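Local structure of BDI_3064 protein (Parabacteroides distasonis ATCC 8503, 5Z06) at residues D391-S396 and W463-I468; W434-Q437 and Y443-W446. The protein hydrolyses linear beta-1,2-glucan and beta-1,2-glucooligosaccharides of four or more units, releasing sophorose from the non-reducing end. One frame throughout, in Å; residues are numbered along the deposited sequence.

Contact 1: D391-S396 and W463-I468; sequences DLVETS and WNETMI. With GOL (glycerol), chain I.
Val-393 and Thr-466 bring their backbones to a CA-to-CA distance of 6.1 Å, and Ser-396 and Ile-468 follow at 6.3 Å, so the first turn of helix 392-408 lies beside the loop and first residues of helix 467-475. Both helices belong to the helical domain, for which the family points to an (alpha/alpha)6 barrel. No hydrogen bond crosses directly between the segments; the evidence is of van der Waals contact. Val-393 CG2 meets Thr-466 CG2 methyl to methyl at 3.7 Å, the two side chains crossing at a slant. One turn on, the methyl CG2 of Ile-468 rests against Ser-396 OG at 3.4 Å, a hydroxyl whose polar partners are Val-393 O and Thr-469 OG1.

Asp-391 is the N-cap of helix 392-408: its OD1 accepts from Glu-394 N at 3.0 Å in a nearly straight bond (172°), and weakly from Val-393 N. Thr-466 also occupies an N-cap position but makes no capping bond. Its OG1, held between backbone N and carbonyl carbon (chi1 77°), turns back to Asn-464, and its CG2, beside the backbone N, is left to face Val-393. With the hydroxyl and methyl of Thr-466 cut back to an alanine, Asn-464 OD1 would keep just the backbone donor of the two described, and a gap would probably open beside Val-393 CG2.

A glycerol, probably from the crystallisation liquor, lies between Glu-394 and Glu-465. Its O2 gives a weak bond to Glu-465 OE2 at 3.2 Å, whereas its approach to Glu-394 is too short to be trusted. Asn-464 OD1 is gripped twice: by Thr-466 OG1 at 2.9 Å, in the carbonyl plane on a lone pair, and by Thr-466 N at 3.2 Å, 59° out of that plane, closing an Asx turn.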
ATOM      1  N   ASP A 391      16.070  -3.108 -13.498  1.00 24.66           N
ATOM      2  CA  ASP A 391      15.161  -4.168 -13.088  1.00 24.22           C
ATOM      3  C   ASP A 391      14.289  -4.464 -14.286  1.00 27.14           C
ATOM      4  O   ASP A 391      13.371  -3.691 -14.644  1.00 28.43           O
ATOM      5  CB  ASP A 391      14.321  -3.729 -11.916  1.00 24.76           C
ATOM      6  CG  ASP A 391      13.444  -4.834 -11.396  1.00 24.93           C
ATOM      7  OD1 ASP A 391      12.854  -5.582 -12.215  1.00 23.32           O
ATOM      8  OD2 ASP A 391      13.331  -4.930 -10.153  1.00 24.78           O
ATOM      9  N   LEU A 392      14.580  -5.583 -14.928  1.00 27.81           N
ATOM     10  CA  LEU A 392      13.966  -5.883 -16.199  1.00 27.27           C
ATOM     11  C   LEU A 392      12.482  -6.181 -16.033  1.00 26.62           C
ATOM     12  O   LEU A 392      11.707  -5.969 -16.958  1.00 24.46           O
ATOM     13  CB  LEU A 392      14.679  -7.057 -16.875  1.00 27.08           C
ATOM     14  CG  LEU A 392      14.348  -7.228 -18.361  1.00 27.70           C
ATOM     15  CD1 LEU A 392      14.991  -6.111 -19.154  1.00 28.72           C
ATOM     16  CD2 LEU A 392      14.796  -8.580 -18.876  1.00 28.06           C
ATOM     17  N   VAL A 393      12.093  -6.700 -14.876  1.00 25.90           N
ATOM     18  CA  VAL A 393      10.710  -7.087 -14.681  1.00 26.80           C
ATOM     19  C   VAL A 393       9.890  -5.810 -14.530  1.00 27.04           C
ATOM     20  O   VAL A 393       8.829  -5.689 -15.131  1.00 26.31           O
ATOM     21  CB  VAL A 393      10.529  -8.005 -13.473  1.00 26.91           C
ATOM     22  CG1 VAL A 393       9.052  -8.254 -13.217  1.00 27.64           C
ATOM     23  CG2 VAL A 393      11.277  -9.325 -13.682  1.00 26.77           C
ATOM     24  N   GLU A 394      10.419  -4.875 -13.746  1.00 27.31           N
ATOM     25  CA  GLU A 394       9.796  -3.580 -13.505  1.00 27.94           C
ATOM     26  C   GLU A 394       9.745  -2.805 -14.814  1.00 26.68           C
ATOM     27  O   GLU A 394       8.715  -2.207 -15.155  1.00 24.00           O
ATOM     28  CB  GLU A 394      10.568  -2.802 -12.429  1.00 27.58           C
ATOM     29  CG  GLU A 394      10.589  -3.482 -11.057  1.00 27.92           C
ATOM     30  CD  GLU A 394       9.230  -3.575 -10.405  1.00 29.24           C
ATOM     31  OE1 GLU A 394       8.357  -2.762 -10.748  1.00 28.94           O
ATOM     32  OE2 GLU A 394       9.028  -4.475  -9.565  1.00 29.11           O
ATOM     33  N   THR A 395      10.846  -2.873 -15.558  1.00 25.03           N
ATOM     34  CA  THR A 395      10.915  -2.319 -16.902  1.00 26.10           C
ATOM     35  C   THR A 395       9.833  -2.890 -17.773  1.00 24.86           C
ATOM     36  O   THR A 395       9.130  -2.143 -18.435  1.00 24.98           O
ATOM     37  CB  THR A 395      12.297  -2.561 -17.559  1.00 25.98           C
ATOM     38  OG1 THR A 395      13.271  -1.840 -16.821  1.00 26.35           O
ATOM     39  CG2 THR A 395      12.344  -2.061 -19.001  1.00 25.90           C
ATOM     40  N   SER A 396       9.665  -4.204 -17.757  1.00 24.28           N
ATOM     41  CA  SER A 396       8.577  -4.817 -18.531  1.00 25.04           C
ATOM     42  C   SER A 396       7.189  -4.342 -18.107  1.00 25.39           C
ATOM     43  O   SER A 396       6.332  -4.127 -18.967  1.00 25.39           O
ATOM     44  CB  SER A 396       8.628  -6.329 -18.477  1.00 24.38           C
ATOM     45  OG  SER A 396       8.219  -6.847 -17.240  1.00 24.14           O
ATOM     46  N   TRP A 463       6.491 -20.599 -13.553  1.00 29.28           N
ATOM     47  CA  TRP A 463       5.397 -19.658 -13.341  1.00 28.56           C
ATOM     48  C   TRP A 463       5.700 -18.692 -12.209  1.00 29.30           C
ATOM     49  O   TRP A 463       5.977 -19.093 -11.075  1.00 29.18           O
ATOM     50  CB  TRP A 463       4.129 -20.394 -12.990  1.00 26.31           C
ATOM     51  CG  TRP A 463       2.995 -19.495 -12.606  1.00 26.66           C
ATOM     52  CD1 TRP A 463       2.454 -19.317 -11.350  1.00 25.01           C
ATOM     53  CD2 TRP A 463       2.281 -18.623 -13.471  1.00 26.35           C
ATOM     54  NE1 TRP A 463       1.429 -18.412 -11.398  1.00 23.75           N
ATOM     55  CE2 TRP A 463       1.296 -17.963 -12.685  1.00 26.03           C
ATOM     56  CE3 TRP A 463       2.353 -18.348 -14.833  1.00 26.62           C
ATOM     57  CZ2 TRP A 463       0.396 -17.057 -13.229  1.00 25.91           C
ATOM     58  CZ3 TRP A 463       1.446 -17.437 -15.378  1.00 27.29           C
ATOM     59  CH2 TRP A 463       0.486 -16.811 -14.582  1.00 27.01           C
ATOM     60  N   ASN A 464       5.692 -17.419 -12.562  1.00 27.62           N
ATOM     61  CA  ASN A 464       5.631 -16.340 -11.614  1.00 28.00           C
ATOM     62  C   ASN A 464       5.055 -15.114 -12.341  1.00 27.07           C
ATOM     63  O   ASN A 464       4.338 -15.264 -13.333  1.00 29.34           O
ATOM     64  CB  ASN A 464       6.997 -16.115 -10.917  1.00 27.06           C
ATOM     65  CG  ASN A 464       8.083 -15.595 -11.835  1.00 26.82           C
ATOM     66  OD1 ASN A 464       7.910 -15.447 -13.046  1.00 26.99           O
ATOM     67  ND2 ASN A 464       9.219 -15.303 -11.246  1.00 28.28           N
ATOM     68  N   GLU A 465       5.381 -13.919 -11.880  1.00 28.18           N
ATOM     69  CA  GLU A 465       4.768 -12.690 -12.415  1.00 28.84           C
ATOM     70  C   GLU A 465       5.397 -12.167 -13.683  1.00 29.65           C
ATOM     71  O   GLU A 465       4.908 -11.166 -14.231  1.00 31.14           O
ATOM     72  CB  GLU A 465       4.844 -11.562 -11.375  1.00 28.54           C
ATOM     73  CG  GLU A 465       6.236 -11.016 -11.060  1.00 28.25           C
ATOM     74  CD  GLU A 465       6.838 -11.606  -9.804  1.00 27.70           C
ATOM     75  OE1 GLU A 465       6.770 -12.806  -9.691  1.00 30.90           O
ATOM     76  OE2 GLU A 465       7.401 -10.906  -8.955  1.00 29.58           O
ATOM     77  N   THR A 466       6.477 -12.814 -14.137  1.00 27.67           N
ATOM     78  CA  THR A 466       7.375 -12.237 -15.102  1.00 27.35           C
ATOM     79  C   THR A 466       7.116 -12.664 -16.537  1.00 27.93           C
ATOM     80  O   THR A 466       7.985 -12.459 -17.380  1.00 29.21           O
ATOM     81  CB  THR A 466       8.848 -12.544 -14.745  1.00 28.58           C
ATOM     82  OG1 THR A 466       9.178 -13.888 -15.094  1.00 28.77           O
ATOM     83  CG2 THR A 466       9.104 -12.304 -13.253  1.00 29.27           C
ATOM     84  N   MET A 467       5.942 -13.223 -16.857  1.00 28.24           N
ATOM     85  CA  MET A 467       5.692 -13.626 -18.259  1.00 29.23           C
ATOM     86  C   MET A 467       5.862 -12.458 -19.247  1.00 29.00           C
ATOM     87  O   MET A 467       6.406 -12.645 -20.345  1.00 28.83           O
ATOM     88  CB  MET A 467       4.306 -14.224 -18.456  1.00 30.00           C
ATOM     89  CG  MET A 467       3.997 -14.535 -19.923  1.00 29.23           C
ATOM     90  SD  MET A 467       2.423 -15.344 -20.214  1.00 29.91           S
ATOM     91  CE  MET A 467       2.669 -16.935 -19.450  1.00 28.64           C
ATOM     92  N   ILE A 468       5.390 -11.281 -18.851  1.00 26.51           N
ATOM     93  CA  ILE A 468       5.380 -10.116 -19.726  1.00 28.06           C
ATOM     94  C   ILE A 468       6.795  -9.615 -19.976  1.00 27.81           C
ATOM     95  O   ILE A 468       7.046  -8.964 -20.977  1.00 25.74           O
ATOM     96  CB  ILE A 468       4.512  -8.960 -19.151  1.00 28.79           C
ATOM     97  CG1 ILE A 468       4.182  -7.919 -20.216  1.00 29.31           C
ATOM     98  CG2 ILE A 468       5.176  -8.266 -17.956  1.00 28.74           C
ATOM     99  CD1 ILE A 468       3.116  -8.354 -21.174  1.00 30.51           C
TER
HETATM  100  C1  GOL I 807       6.593  -6.506  -7.763  1.00 44.06           C
HETATM  101  O1  GOL I 807       7.406  -5.348  -8.031  1.00 39.84           O
HETATM  102  C2  GOL I 807       7.358  -7.816  -7.730  1.00 43.60           C
HETATM  103  O2  GOL I 807       8.165  -7.810  -8.904  1.00 47.37           O
HETATM  104  C3  GOL I 807       8.171  -7.893  -6.439  1.00 44.91           C
HETATM  105  O3  GOL I 807       9.204  -8.914  -6.287  1.00 42.53           O

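Contact 2: W434-Q437 and Y443-W446; sequences WYKQ and YLYW
The ring of Tyr-445 has the extended side chain of Gln-437 lying across one face, with Gln-437 CB 3.7 Å from Tyr-445 CD1 and the terminal amide plane turned 65° from the ring. At its edge the same ring meets two backbone carbonyls: Tyr-435 O lies in the ring plane, and Lys-436 O comes within 3.4 Å of Tyr-445 CE1. With CG beside the backbone N (chi1 -73°), the ring is brought close to these oxygens. The backbones join where Tyr-445 N donates to Tyr-435 O at 2.6 Å, with an N-H...O angle of 158°. A CA-H...O contact from Lys-436 CA to Tyr-443 O (3.5 Å) supplements it. Leu-444 CD2 adds an apolar contact, 4.2 Å from Tyr-435 CB and equally far from Lys-436 CG. The hydroxyl of Tyr-445 is hydrogen-bonded to Lys-459 NZ.

Together the segments close a short irregular loop between helix 414-428 and strand 447-448: Leu-392 of helix 392-408 packs on Tyr-435 and Leu-444, while Ala-473 of helix 467-475 also touches Leu-444.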
ATOM      1  N   TRP A 434      20.420  -7.687 -23.762  1.00 31.93           N
ATOM      2  CA  TRP A 434      21.441  -7.445 -22.782  1.00 30.65           C
ATOM      3  C   TRP A 434      21.183  -8.226 -21.506  1.00 31.53           C
ATOM      4  O   TRP A 434      22.106  -8.774 -20.922  1.00 29.51           O
ATOM      5  CB  TRP A 434      21.530  -5.966 -22.413  1.00 32.75           C
ATOM      6  CG  TRP A 434      22.519  -5.743 -21.338  1.00 33.52           C
ATOM      7  CD1 TRP A 434      22.255  -5.602 -20.006  1.00 35.56           C
ATOM      8  CD2 TRP A 434      23.946  -5.731 -21.471  1.00 35.68           C
ATOM      9  NE1 TRP A 434      23.422  -5.472 -19.305  1.00 33.86           N
ATOM     10  CE2 TRP A 434      24.480  -5.534 -20.176  1.00 37.37           C
ATOM     11  CE3 TRP A 434      24.824  -5.833 -22.558  1.00 35.25           C
ATOM     12  CZ2 TRP A 434      25.860  -5.435 -19.937  1.00 36.19           C
ATOM     13  CZ3 TRP A 434      26.189  -5.728 -22.323  1.00 35.88           C
ATOM     14  CH2 TRP A 434      26.694  -5.546 -21.021  1.00 37.33           C
ATOM     15  N   TYR A 435      19.921  -8.288 -21.091  1.00 31.15           N
ATOM     16  CA  TYR A 435      19.565  -8.955 -19.836  1.00 31.36           C
ATOM     17  C   TYR A 435      19.600 -10.492 -19.882  1.00 32.57           C
ATOM     18  O   TYR A 435      19.274 -11.155 -18.895  1.00 34.64           O
ATOM     19  CB  TYR A 435      18.232  -8.401 -19.315  1.00 28.42           C
ATOM     20  CG  TYR A 435      18.451  -7.043 -18.754  1.00 26.92           C
ATOM     21  CD1 TYR A 435      18.547  -5.933 -19.584  1.00 26.72           C
ATOM     22  CD2 TYR A 435      18.644  -6.861 -17.391  1.00 26.28           C
ATOM     23  CE1 TYR A 435      18.800  -4.674 -19.056  1.00 26.13           C
ATOM     24  CE2 TYR A 435      18.898  -5.598 -16.859  1.00 25.18           C
ATOM     25  CZ  TYR A 435      18.979  -4.520 -17.698  1.00 25.07           C
ATOM     26  OH  TYR A 435      19.225  -3.290 -17.166  1.00 26.09           O
ATOM     27  N   LYS A 436      19.976 -11.050 -21.027  1.00 33.60           N
ATOM     28  CA  LYS A 436      20.379 -12.445 -21.114  1.00 34.35           C
ATOM     29  C   LYS A 436      21.667 -12.745 -20.357  1.00 34.08           C
ATOM     30  O   LYS A 436      21.871 -13.885 -19.949  1.00 34.87           O
ATOM     31  CB  LYS A 436      20.547 -12.865 -22.572  1.00 35.44           C
ATOM     32  CG  LYS A 436      19.234 -12.989 -23.328  1.00 37.03           C
ATOM     33  CD  LYS A 436      19.433 -13.265 -24.801  1.00 37.91           C
ATOM     34  CE  LYS A 436      20.091 -14.614 -25.013  1.00 41.16           C
ATOM     35  NZ  LYS A 436      20.277 -14.875 -26.454  1.00 43.77           N
ATOM     36  N   GLN A 437      22.533 -11.742 -20.200  1.00 33.80           N
ATOM     37  CA  GLN A 437      23.809 -11.859 -19.495  1.00 34.10           C
ATOM     38  C   GLN A 437      24.834 -12.582 -20.347  1.00 34.59           C
ATOM     39  O   GLN A 437      25.942 -12.100 -20.488  1.00 33.44           O
ATOM     40  CB  GLN A 437      23.702 -12.515 -18.099  1.00 33.87           C
ATOM     41  CG  GLN A 437      25.065 -12.763 -17.429  1.00 34.27           C
ATOM     42  CD  GLN A 437      24.997 -13.128 -15.954  1.00 33.98           C
ATOM     43  OE1 GLN A 437      23.918 -13.295 -15.359  1.00 36.28           O
ATOM     44  NE2 GLN A 437      26.157 -13.237 -15.352  1.00 34.29           N
ATOM     45  N   TYR A 443      17.967 -17.954 -20.206  1.00 30.86           N
ATOM     46  CA  TYR A 443      17.188 -17.111 -19.314  1.00 31.81           C
ATOM     47  C   TYR A 443      17.471 -15.641 -19.514  1.00 31.84           C
ATOM     48  O   TYR A 443      18.613 -15.239 -19.819  1.00 30.36           O
ATOM     49  CB  TYR A 443      17.539 -17.417 -17.863  1.00 30.63           C
ATOM     50  CG  TYR A 443      17.384 -18.846 -17.492  1.00 32.34           C
ATOM     51  CD1 TYR A 443      16.139 -19.356 -17.145  1.00 32.19           C
ATOM     52  CD2 TYR A 443      18.491 -19.703 -17.478  1.00 34.43           C
ATOM     53  CE1 TYR A 443      15.973 -20.678 -16.802  1.00 32.60           C
ATOM     54  CE2 TYR A 443      18.350 -21.031 -17.134  1.00 34.27           C
ATOM     55  CZ  TYR A 443      17.088 -21.520 -16.794  1.00 36.39           C
ATOM     56  OH  TYR A 443      16.934 -22.844 -16.454  1.00 35.90           O
ATOM     57  N   LEU A 444      16.431 -14.843 -19.278  1.00 28.00           N
ATOM     58  CA  LEU A 444      16.622 -13.454 -18.952  1.00 28.05           C
ATOM     59  C   LEU A 444      17.003 -13.368 -17.498  1.00 27.80           C
ATOM     60  O   LEU A 444      16.623 -14.232 -16.702  1.00 30.30           O
ATOM     61  CB  LEU A 444      15.328 -12.640 -19.180  1.00 28.17           C
ATOM     62  CG  LEU A 444      14.979 -12.343 -20.624  1.00 27.38           C
ATOM     63  CD1 LEU A 444      13.565 -11.771 -20.716  1.00 27.77           C
ATOM     64  CD2 LEU A 444      15.998 -11.368 -21.207  1.00 28.41           C
ATOM     65  N   TYR A 445      17.743 -12.311 -17.156  1.00 28.26           N
ATOM     66  CA  TYR A 445      17.997 -11.948 -15.781  1.00 27.71           C
ATOM     67  C   TYR A 445      17.166 -10.754 -15.348  1.00 27.53           C
ATOM     68  O   TYR A 445      16.827  -9.872 -16.154  1.00 28.47           O
ATOM     69  CB  TYR A 445      19.473 -11.713 -15.546  1.00 29.96           C
ATOM     70  CG  TYR A 445      20.220 -13.030 -15.556  1.00 31.54           C
ATOM     71  CD1 TYR A 445      20.485 -13.680 -16.757  1.00 31.83           C
ATOM     72  CD2 TYR A 445      20.585 -13.665 -14.370  1.00 31.16           C
ATOM     73  CE1 TYR A 445      21.133 -14.898 -16.781  1.00 32.32           C
ATOM     74  CE2 TYR A 445      21.240 -14.884 -14.392  1.00 30.88           C
ATOM     75  CZ  TYR A 445      21.518 -15.483 -15.600  1.00 31.73           C
ATOM     76  OH  TYR A 445      22.144 -16.695 -15.657  1.00 33.98           O
ATOM     77  N   TRP A 446      16.837 -10.765 -14.061  1.00 26.98           N
ATOM     78  CA  TRP A 446      16.009  -9.757 -13.425  1.00 28.57           C
ATOM     79  C   TRP A 446      16.735  -8.417 -13.396  1.00 29.15           C
ATOM     80  O   TRP A 446      16.139  -7.386 -13.739  1.00 27.83           O
ATOM     81  CB  TRP A 446      15.627 -10.199 -12.002  1.00 28.83           C
ATOM     82  CG  TRP A 446      14.392  -9.584 -11.463  1.00 28.96           C
ATOM     83  CD1 TRP A 446      14.109  -8.271 -11.379  1.00 30.23           C
ATOM     84  CD2 TRP A 446      13.269 -10.274 -10.908  1.00 30.29           C
ATOM     85  NE1 TRP A 446      12.864  -8.084 -10.830  1.00 31.63           N
ATOM     86  CE2 TRP A 446      12.329  -9.296 -10.519  1.00 29.75           C
ATOM     87  CE3 TRP A 446      12.972 -11.620 -10.687  1.00 29.46           C
ATOM     88  CZ2 TRP A 446      11.099  -9.613  -9.960  1.00 29.57           C
ATOM     89  CZ3 TRP A 446      11.749 -11.941 -10.112  1.00 30.01           C
ATOM     90  CH2 TRP A 446      10.825 -10.942  -9.759  1.00 30.28           C
TER

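In the fold
From the N terminus, the chain first reaches 391-396 at the start of helix 392-408, runs through helix 414-428, and enters the loop region holding both segments of contact 2. Contact 2 closes a short loop of five residues; contact 1 closes only at 463-468, after 66 intervening residues, so the smaller loop lies wholly within the larger and the two do not cross. Their centres are 11 Å apart and they touch: Leu-392 N lies 2.7 Å from Trp-446 O, a probable hydrogen bond, and Val-393 CG2 packs on the Trp-446 ring. Helix 392-408 is thereby tied both to helix 467-475 and to the connection preceding strand 447-448.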